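Local coordinates for TRAP solute Binding Protein (Uncultured marine bacterium, PDB 5I7I) that binds aromatic acids such as 3-hydroxybenzoate and probably delivers them to the membrane components of a TRAP transporter, at residues 42-47 against 238-243; 165-170 against 181-186. All blocks are in the same frame, centred on the assembly; numbering follows the deposited sequence. Where two conformers were deposited one is given.

Contact 1. Residues 42-47 against 238-243; sequences KFVKPW and FLFLMN. With 3HB (3-hydroxybenzoic acid), chain C.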
ATOM      1  N   LYS A  42       3.457 -14.219   4.292  1.00  7.71           N
ATOM      2  CA  LYS A  42       4.126 -13.721   5.484  1.00  6.96           C
ATOM      3  C   LYS A  42       3.290 -12.724   6.265  1.00  7.02           C
ATOM      4  O   LYS A  42       3.774 -12.159   7.254  1.00  7.93           O
ATOM      5  CB  LYS A  42       5.506 -13.164   5.131  1.00  8.67           C
ATOM      6  CG  LYS A  42       6.462 -14.273   4.683  1.00 10.56           C
ATOM      7  CD  LYS A  42       7.844 -13.722   4.365  1.00 11.64           C
ATOM      8  CE  LYS A  42       8.847 -14.851   4.067  1.00 16.72           C
ATOM      9  NZ  LYS A  42       8.341 -15.796   3.033  1.00 19.21           N
ATOM     10  N   PHE A  43       2.039 -12.534   5.885  1.00  7.75           N
ATOM     11  CA  PHE A  43       1.143 -11.682   6.657  1.00  8.55           C
ATOM     12  C   PHE A  43      -0.175 -12.402   6.909  1.00  7.04           C
ATOM     13  O   PHE A  43      -0.461 -12.772   8.052  1.00  8.48           O
ATOM     14  CB  PHE A  43       0.964 -10.279   6.053  1.00  6.94           C
ATOM     15  CG  PHE A  43       0.029  -9.439   6.844  1.00  6.99           C
ATOM     16  CD1 PHE A  43       0.382  -8.978   8.083  1.00  6.65           C
ATOM     17  CD2 PHE A  43      -1.243  -9.192   6.386  1.00  5.33           C
ATOM     18  CE1 PHE A  43      -0.528  -8.237   8.853  1.00  7.73           C
ATOM     19  CE2 PHE A  43      -2.153  -8.469   7.153  1.00  7.61           C
ATOM     20  CZ  PHE A  43      -1.788  -7.999   8.380  1.00  8.09           C
ATOM     21  N   VAL A  44      -0.967 -12.655   5.872  1.00  7.76           N
ATOM     22  CA  VAL A  44      -2.291 -13.236   6.100  1.00  6.83           C
ATOM     23  C   VAL A  44      -2.178 -14.676   6.583  1.00  7.28           C
ATOM     24  O   VAL A  44      -2.927 -15.100   7.473  1.00  7.97           O
ATOM     25  CB  VAL A  44      -3.169 -13.110   4.852  1.00  6.67           C
ATOM     26  CG1 VAL A  44      -4.502 -13.859   5.057  1.00 10.22           C
ATOM     27  CG2 VAL A  44      -3.427 -11.625   4.531  1.00  8.14           C
ATOM     28  N   LYS A  45      -1.236 -15.445   6.041  1.00  7.90           N
ATOM     29  CA  LYS A  45      -1.080 -16.825   6.493  1.00  8.38           C
ATOM     30  C   LYS A  45      -0.732 -16.888   7.968  1.00  9.00           C
ATOM     31  O   LYS A  45      -1.441 -17.577   8.719  1.00  9.45           O
ATOM     32  CB  LYS A  45      -0.077 -17.561   5.605  1.00 11.12           C
ATOM     33  CG  LYS A  45       0.295 -18.950   6.122  1.00 13.73           C
ATOM     34  CD  LYS A  45       1.197 -19.674   5.136  1.00 13.45           C
ATOM     35  CE  LYS A  45       1.589 -21.066   5.610  1.00 14.16           C
ATOM     36  NZ  LYS A  45       2.530 -21.029   6.755  1.00 19.25           N
ATOM     37  N   PRO A  46       0.296 -16.205   8.465  1.00  9.33           N
ATOM     38  CA  PRO A  46       0.534 -16.260   9.914  1.00  9.88           C
ATOM     39  C   PRO A  46      -0.566 -15.631  10.747  1.00  9.78           C
ATOM     40  O   PRO A  46      -0.828 -16.108  11.863  1.00 10.41           O
ATOM     41  CB  PRO A  46       1.898 -15.572  10.094  1.00 13.34           C
ATOM     42  CG  PRO A  46       2.146 -14.839   8.795  1.00 13.07           C
ATOM     43  CD  PRO A  46       1.398 -15.558   7.732  1.00 11.66           C
ATOM     44  N   TRP A  47      -1.231 -14.583  10.248  1.00 10.23           N
ATOM     45  CA  TRP A  47      -2.380 -14.039  10.961  1.00  9.14           C
ATOM     46  C   TRP A  47      -3.429 -15.125  11.141  1.00  9.33           C
ATOM     47  O   TRP A  47      -3.972 -15.328  12.242  1.00 10.02           O
ATOM     48  CB  TRP A  47      -2.950 -12.839  10.188  1.00  8.28           C
ATOM     49  CG  TRP A  47      -4.104 -12.171  10.825  1.00  8.53           C
ATOM     50  CD1 TRP A  47      -4.059 -11.171  11.726  1.00  9.97           C
ATOM     51  CD2 TRP A  47      -5.492 -12.440  10.581  1.00  8.56           C
ATOM     52  NE1 TRP A  47      -5.336 -10.801  12.091  1.00  9.85           N
ATOM     53  CE2 TRP A  47      -6.231 -11.569  11.391  1.00 10.39           C
ATOM     54  CE3 TRP A  47      -6.171 -13.338   9.756  1.00  9.31           C
ATOM     55  CZ2 TRP A  47      -7.627 -11.578  11.419  1.00 10.93           C
ATOM     56  CZ3 TRP A  47      -7.555 -13.336   9.770  1.00 11.17           C
ATOM     57  CH2 TRP A  47      -8.264 -12.462  10.596  1.00 12.43           C
ATOM     58  N   PHE A 238      -2.723   0.102   2.380  1.00  5.47           N
ATOM     59  CA  PHE A 238      -3.356  -1.202   2.299  1.00  6.00           C
ATOM     60  C   PHE A 238      -4.525  -1.290   3.275  1.00  5.64           C
ATOM     61  O   PHE A 238      -4.476  -0.736   4.371  1.00  7.58           O
ATOM     62  CB  PHE A 238      -2.358  -2.279   2.715  1.00  7.42           C
ATOM     63  CG  PHE A 238      -1.106  -2.358   1.886  1.00  6.38           C
ATOM     64  CD1 PHE A 238      -1.148  -2.319   0.504  1.00  7.06           C
ATOM     65  CD2 PHE A 238       0.106  -2.538   2.520  1.00  8.00           C
ATOM     66  CE1 PHE A 238       0.017  -2.446  -0.247  1.00  5.95           C
ATOM     67  CE2 PHE A 238       1.281  -2.685   1.793  1.00  6.68           C
ATOM     68  CZ  PHE A 238       1.228  -2.645   0.402  1.00  6.84           C
ATOM     69  N   LEU A 239      -5.563  -2.022   2.875  1.00  5.84           N
ATOM     70  CA  LEU A 239      -6.729  -2.273   3.707  1.00  6.37           C
ATOM     71  C   LEU A 239      -6.800  -3.761   3.990  1.00  6.66           C
ATOM     72  O   LEU A 239      -6.803  -4.578   3.062  1.00  6.70           O
ATOM     73  CB  LEU A 239      -8.012  -1.867   2.988  1.00  6.95           C
ATOM     74  CG  LEU A 239      -8.054  -0.439   2.446  1.00  6.53           C
ATOM     75  CD1 LEU A 239      -9.347  -0.197   1.681  1.00  7.88           C
ATOM     76  CD2 LEU A 239      -7.897   0.560   3.596  1.00  8.50           C
ATOM     77  N   PHE A 240      -6.900  -4.102   5.271  1.00  5.56           N
ATOM     78  CA  PHE A 240      -7.126  -5.473   5.726  1.00  5.83           C
ATOM     79  C   PHE A 240      -8.457  -5.411   6.463  1.00  5.59           C
ATOM     80  O   PHE A 240      -8.543  -4.835   7.551  1.00  6.64           O
ATOM     81  CB  PHE A 240      -5.969  -5.923   6.615  1.00  4.97           C
ATOM     82  CG  PHE A 240      -5.988  -7.400   6.999  1.00  4.98           C
ATOM     83  CD1 PHE A 240      -6.306  -8.403   6.097  1.00  6.52           C
ATOM     84  CD2 PHE A 240      -5.598  -7.765   8.293  1.00  6.86           C
ATOM     85  CE1 PHE A 240      -6.259  -9.741   6.500  1.00  6.28           C
ATOM     86  CE2 PHE A 240      -5.567  -9.065   8.685  1.00  6.60           C
ATOM     87  CZ  PHE A 240      -5.906 -10.051   7.803  1.00  6.94           C
ATOM     88  N   LEU A 241      -9.510  -5.916   5.815  1.00  6.76           N
ATOM     89  CA  LEU A 241     -10.885  -5.650   6.211  1.00  5.63           C
ATOM     90  C   LEU A 241     -11.683  -6.935   6.313  1.00  7.14           C
ATOM     91  O   LEU A 241     -11.452  -7.888   5.571  1.00  6.76           O
ATOM     92  CB  LEU A 241     -11.584  -4.800   5.141  1.00  7.64           C
ATOM     93  CG  LEU A 241     -10.935  -3.468   4.777  1.00  7.90           C
ATOM     94  CD1 LEU A 241     -11.758  -2.823   3.683  1.00  9.08           C
ATOM     95  CD2 LEU A 241     -10.833  -2.572   5.977  1.00 10.29           C
ATOM     96  N   MET A 242     -12.649  -6.936   7.230  1.00  7.39           N
ATOM     97  CA  MET A 242     -13.578  -8.039   7.398  1.00  6.75           C
ATOM     98  C   MET A 242     -14.990  -7.528   7.153  1.00  6.95           C
ATOM     99  O   MET A 242     -15.320  -6.366   7.432  1.00  7.71           O
ATOM    100  CB  MET A 242     -13.463  -8.583   8.821  1.00  7.96           C
ATOM    101  CG  MET A 242     -14.342  -9.789   9.122  1.00  6.86           C
ATOM    102  SD  MET A 242     -13.978 -10.502  10.720  1.00  9.84           S
ATOM    103  CE  MET A 242     -12.622 -11.588  10.365  1.00 26.10           C
ATOM    104  N   ASN A 243     -15.841  -8.414   6.653  1.00  6.97           N
ATOM    105  CA  ASN A 243     -17.244  -8.068   6.485  1.00  7.54           C
ATOM    106  C   ASN A 243     -17.867  -7.772   7.844  1.00  7.92           C
ATOM    107  O   ASN A 243     -17.696  -8.534   8.803  1.00  7.97           O
ATOM    108  CB  ASN A 243     -17.967  -9.225   5.810  1.00  7.95           C
ATOM    109  CG  ASN A 243     -19.467  -8.999   5.716  1.00  8.70           C
ATOM    110  OD1 ASN A 243     -20.238  -9.537   6.499  1.00  9.17           O
ATOM    111  ND2 ASN A 243     -19.878  -8.190   4.756  1.00  8.91           N
TER
HETATM  112  C1' 3HB C 401       1.179  -1.746  -5.722  1.00  6.71           C
HETATM  113  O1' 3HB C 401       2.048  -0.880  -6.001  1.00  6.21           O
HETATM  114  O2' 3HB C 401       0.104  -1.795  -6.374  1.00  6.74           O
HETATM  115  C1  3HB C 401       1.443  -2.786  -4.641  1.00  5.35           C
HETATM  116  C2  3HB C 401       2.555  -2.641  -3.814  1.00  6.65           C
HETATM  117  C3  3HB C 401       2.815  -3.572  -2.839  1.00  6.31           C
HETATM  118  C4  3HB C 401       2.000  -4.663  -2.691  1.00  5.94           C
HETATM  119  C5  3HB C 401       0.885  -4.810  -3.512  1.00  6.92           C
HETATM  120  C6  3HB C 401       0.605  -3.878  -4.491  1.00  6.66           C
HETATM  121  O3  3HB C 401       3.917  -3.407  -2.032  1.00  7.59           O
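F240 reaches from its strand toward the helix and packs its ring against F43 and W47, which lie one turn apart on helix 38-54. The two aromatic neighbours use different parts of it. F43 comes over one face of F240 with its own edge, F43 CE2 lying 3.7 Å from F240 CD2 and offset toward the rim, the planes inclined at 68°. Toward W47 the roles reverse: F240 presents its far edge to the indole face, with F240 CZ 3.7 Å from W47 CD2 and the planes at 80°. Both are edge-to-face (T-shaped) pairs. The first torsion of F240 places CG anti to the backbone N (chi1 -172°), which carries the ring out across the 9.2 Å between the CA atoms of V44 and F240. V44 adds one methyl, CG2, 3.9 Å from F240 CE1, while the M242 methyl CE lies at the indole edge, 4.5 Å from W47 CH2. No hydrogen bond crosses here; W47 NE1 is instead bonded to the carbonyl O of N261, which helps fix the turn of the indole. I87, L139 and L266 also touch F240, so strands 87-91 and 136-143 and helix 264-287 close round the cluster. At the start of the strand, F238 has its ring edge at the ligand, CZ 3.7 Å from 3HB O3. The aromatic cluster of F43, W47 and F240 thus belongs to the helix-on-sheet core of one lobe of a periplasmic-binding-protein-like fold, whose strand 237-243 leads from the ligand pocket into that core.

Contact 2. Residues 165-170 against 181-186; sequences MKMRGP and LGATPV. With 3HB (3-hydroxybenzoic acid), chain C.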
ATOM      1  N   MET A 165       8.933   9.229 -20.190  0.57 12.55           N
ATOM      2  CA  MET A 165       8.892   7.846 -19.732  0.57 12.05           C
ATOM      3  C   MET A 165       7.489   7.508 -19.258  0.57 12.52           C
ATOM      4  O   MET A 165       6.904   8.241 -18.457  0.57 12.07           O
ATOM      5  CB  MET A 165       9.873   7.649 -18.579  0.57 11.80           C
ATOM      6  CG  MET A 165      11.316   7.930 -18.948  0.57 16.02           C
ATOM      7  SD  MET A 165      12.105   6.593 -19.871  0.57 13.54           S
ATOM      8  CE  MET A 165      12.414   5.410 -18.568  0.57 17.41           C
ATOM      9  N   LYS A 166       6.951   6.399 -19.752  1.00 11.55           N
ATOM     10  CA  LYS A 166       5.635   5.939 -19.333  1.00 11.12           C
ATOM     11  C   LYS A 166       5.826   5.127 -18.063  1.00 11.94           C
ATOM     12  O   LYS A 166       6.408   4.041 -18.099  1.00 11.09           O
ATOM     13  CB  LYS A 166       4.972   5.120 -20.432  1.00 12.20           C
ATOM     14  CG  LYS A 166       4.636   5.986 -21.646  1.00 12.99           C
ATOM     15  CD  LYS A 166       4.072   5.211 -22.805  1.00 19.94           C
ATOM     16  CE  LYS A 166       5.069   4.222 -23.300  1.00 14.81           C
ATOM     17  NZ  LYS A 166       4.664   3.629 -24.590  1.00 28.30           N
ATOM     18  N   MET A 167       5.335   5.652 -16.948  1.00 10.08           N
ATOM     19  CA  MET A 167       5.645   5.120 -15.626  1.00  8.62           C
ATOM     20  C   MET A 167       4.364   4.701 -14.930  1.00 10.12           C
ATOM     21  O   MET A 167       3.451   5.512 -14.760  1.00  9.72           O
ATOM     22  CB  MET A 167       6.396   6.160 -14.797  1.00 10.81           C
ATOM     23  CG  MET A 167       7.748   6.502 -15.397  1.00  9.20           C
ATOM     24  SD  MET A 167       8.918   5.101 -15.383  1.00 10.28           S
ATOM     25  CE  MET A 167       9.318   4.983 -13.648  1.00 11.17           C
ATOM     26  N   ARG A 168       4.302   3.440 -14.529  1.00  8.52           N
ATOM     27  CA  ARG A 168       3.143   2.929 -13.807  1.00  9.74           C
ATOM     28  C   ARG A 168       3.130   3.409 -12.356  1.00  6.86           C
ATOM     29  O   ARG A 168       4.160   3.410 -11.671  1.00  7.18           O
ATOM     30  CB  ARG A 168       3.133   1.402 -13.820  1.00  8.56           C
ATOM     31  CG  ARG A 168       2.059   0.756 -12.962  1.00  8.50           C
ATOM     32  CD  ARG A 168       2.484   0.471 -11.528  1.00  6.99           C
ATOM     33  NE  ARG A 168       1.388  -0.164 -10.808  1.00  7.62           N
ATOM     34  CZ  ARG A 168       1.389  -0.457  -9.509  1.00  6.23           C
ATOM     35  NH1 ARG A 168       2.429  -0.180  -8.746  1.00  6.12           N
ATOM     36  NH2 ARG A 168       0.331  -1.053  -8.975  1.00  6.75           N
ATOM     37  N   GLY A 169       1.947   3.774 -11.876  1.00  8.04           N
ATOM     38  CA  GLY A 169       1.690   3.929 -10.470  1.00  6.58           C
ATOM     39  C   GLY A 169       0.456   3.152 -10.053  1.00  6.33           C
ATOM     40  O   GLY A 169      -0.356   2.760 -10.893  1.00  8.33           O
ATOM     41  N   PRO A 170       0.279   2.952  -8.738  1.00  5.89           N
ATOM     42  CA  PRO A 170      -0.816   2.086  -8.248  1.00  7.06           C
ATOM     43  C   PRO A 170      -2.162   2.771  -8.111  1.00  7.59           C
ATOM     44  O   PRO A 170      -3.189   2.071  -8.087  1.00  8.77           O
ATOM     45  CB  PRO A 170      -0.326   1.660  -6.850  1.00  6.31           C
ATOM     46  CG  PRO A 170       0.567   2.792  -6.432  1.00  7.31           C
ATOM     47  CD  PRO A 170       1.280   3.187  -7.690  1.00  6.93           C
ATOM     48  N   LEU A 181       6.413  14.880 -11.502  1.00 11.39           N
ATOM     49  CA  LEU A 181       7.847  14.677 -11.637  1.00 13.84           C
ATOM     50  C   LEU A 181       8.291  14.623 -13.089  1.00 17.28           C
ATOM     51  O   LEU A 181       9.485  14.438 -13.350  1.00 19.53           O
ATOM     52  CB  LEU A 181       8.254  13.379 -10.930  1.00 13.92           C
ATOM     53  CG  LEU A 181       8.065  13.383  -9.422  1.00 14.43           C
ATOM     54  CD1 LEU A 181       8.394  12.021  -8.840  1.00 20.47           C
ATOM     55  CD2 LEU A 181       8.946  14.441  -8.774  1.00 23.25           C
ATOM     56  N   GLY A 182       7.372  14.767 -14.040  1.00 14.06           N
ATOM     57  CA  GLY A 182       7.706  14.841 -15.443  1.00 15.02           C
ATOM     58  C   GLY A 182       7.361  13.616 -16.247  1.00 13.18           C
ATOM     59  O   GLY A 182       7.520  13.640 -17.472  1.00 15.14           O
ATOM     60  N   ALA A 183       6.908  12.545 -15.612  1.00 12.82           N
ATOM     61  CA  ALA A 183       6.631  11.306 -16.319  1.00 12.55           C
ATOM     62  C   ALA A 183       5.268  11.349 -16.995  1.00 12.66           C
ATOM     63  O   ALA A 183       4.448  12.240 -16.763  1.00 13.96           O
ATOM     64  CB  ALA A 183       6.652  10.130 -15.349  1.00 12.92           C
ATOM     65  N   THR A 184       5.060  10.369 -17.876  1.00 14.28           N
ATOM     66  CA  THR A 184       3.750  10.092 -18.441  1.00 12.95           C
ATOM     67  C   THR A 184       3.133   8.994 -17.589  1.00 14.80           C
ATOM     68  O   THR A 184       3.593   7.845 -17.655  1.00 12.96           O
ATOM     69  CB  THR A 184       3.880   9.625 -19.878  1.00 15.04           C
ATOM     70  OG1 THR A 184       4.369  10.708 -20.674  1.00 19.04           O
ATOM     71  CG2 THR A 184       2.525   9.168 -20.421  1.00 21.61           C
ATOM     72  N   PRO A 185       2.137   9.290 -16.759  1.00 15.53           N
ATOM     73  CA  PRO A 185       1.622   8.278 -15.834  1.00 16.61           C
ATOM     74  C   PRO A 185       0.716   7.263 -16.510  1.00 16.21           C
ATOM     75  O   PRO A 185      -0.028   7.576 -17.437  1.00 15.34           O
ATOM     76  CB  PRO A 185       0.807   9.118 -14.849  1.00 21.22           C
ATOM     77  CG  PRO A 185       0.317  10.256 -15.657  1.00 28.89           C
ATOM     78  CD  PRO A 185       1.415  10.569 -16.636  1.00 23.30           C
ATOM     79  N   VAL A 186       0.770   6.033 -16.002  1.00 13.22           N
ATOM     80  CA  VAL A 186      -0.159   4.970 -16.363  1.00 12.15           C
ATOM     81  C   VAL A 186      -0.551   4.279 -15.065  1.00 12.36           C
ATOM     82  O   VAL A 186       0.314   3.963 -14.251  1.00 14.28           O
ATOM     83  CB  VAL A 186       0.489   3.965 -17.336  1.00 13.20           C
ATOM     84  CG1 VAL A 186      -0.542   2.948 -17.816  1.00 19.12           C
ATOM     85  CG2 VAL A 186       1.110   4.697 -18.532  1.00 16.03           C
TER
HETATM   86  C1' 3HB C 401       1.179  -1.746  -5.722  1.00  6.71           C
HETATM   87  O1' 3HB C 401       2.048  -0.880  -6.001  1.00  6.21           O
HETATM   88  O2' 3HB C 401       0.104  -1.795  -6.374  1.00  6.74           O
HETATM   89  C1  3HB C 401       1.443  -2.786  -4.641  1.00  5.35           C
HETATM   90  C2  3HB C 401       2.555  -2.641  -3.814  1.00  6.65           C
HETATM   91  C3  3HB C 401       2.815  -3.572  -2.839  1.00  6.31           C
HETATM   92  C4  3HB C 401       2.000  -4.663  -2.691  1.00  5.94           C
HETATM   93  C5  3HB C 401       0.885  -4.810  -3.512  1.00  6.92           C
HETATM   94  C6  3HB C 401       0.605  -3.878  -4.491  1.00  6.66           C
HETATM   95  O3  3HB C 401       3.917  -3.407  -2.032  1.00  7.59           O
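R168 starts on the strand beside V186, where its CB lies 3.8 Å from V186 O and CG stays close to the same oxygen. With CG anti to the backbone N (chi1 173°) and a bend at chi2 (-90°), the chain then runs on toward the ligand. At its tip the R168 guanidinium meets the carboxylate of 3HB edge-on, near the guanidinium plane, through two nearly straight bonds: R168 NH1 to 3HB O1' at 2.9 Å and R168 NH2 to 3HB O2' at 2.7 Å. The CA of P170 lies over one guanidinium face, and the carbonyls of V206 and M188 take further bonds from NH1 and NH2, fixing the rotation of the group. Behind it, strands 166-169 and 184-186 pair in parallel: T184 N bonds to M165 O, M167 N to T184 O, V186 N to M167 O and G169 N to V186 O. On the side of the sheet bearing M167, its CG packs 3.8 Å from A183 CB; on the other, K166 and T184 lie alongside each other, K166 CG to T184 CG2 4.0 Å. A leucine in place of R168 would probably leave the ligand carboxylate without its paired donors and the carbonyls of M188 and V206 without their side-chain mate. The two-bond grip, probably strengthened by opposite charges, implies that R168 recognises the carboxylate of the bound acid, consistent with the arginine-carboxylate pairing known in TRAP solute-binding proteins.

In the fold
From the N terminus, strand 25-31 leads into helix 38-54, which carries the first half of contact 1; its partner, strand 237-243, comes about 190 residues later and closes a long loop. Contact 2 is nested inside that loop and is far shorter: strand 166-169, helix 172-180 and strand 184-187 form a beta-alpha-beta unit at one margin of the six-stranded sheet. Contact 1 instead joins a helix to the five-stranded sheet. The two lie on opposite sides of the chain's centre, their own centres about 29 Å apart, and do not touch. Both reach 3HB, which lies between the two sheets.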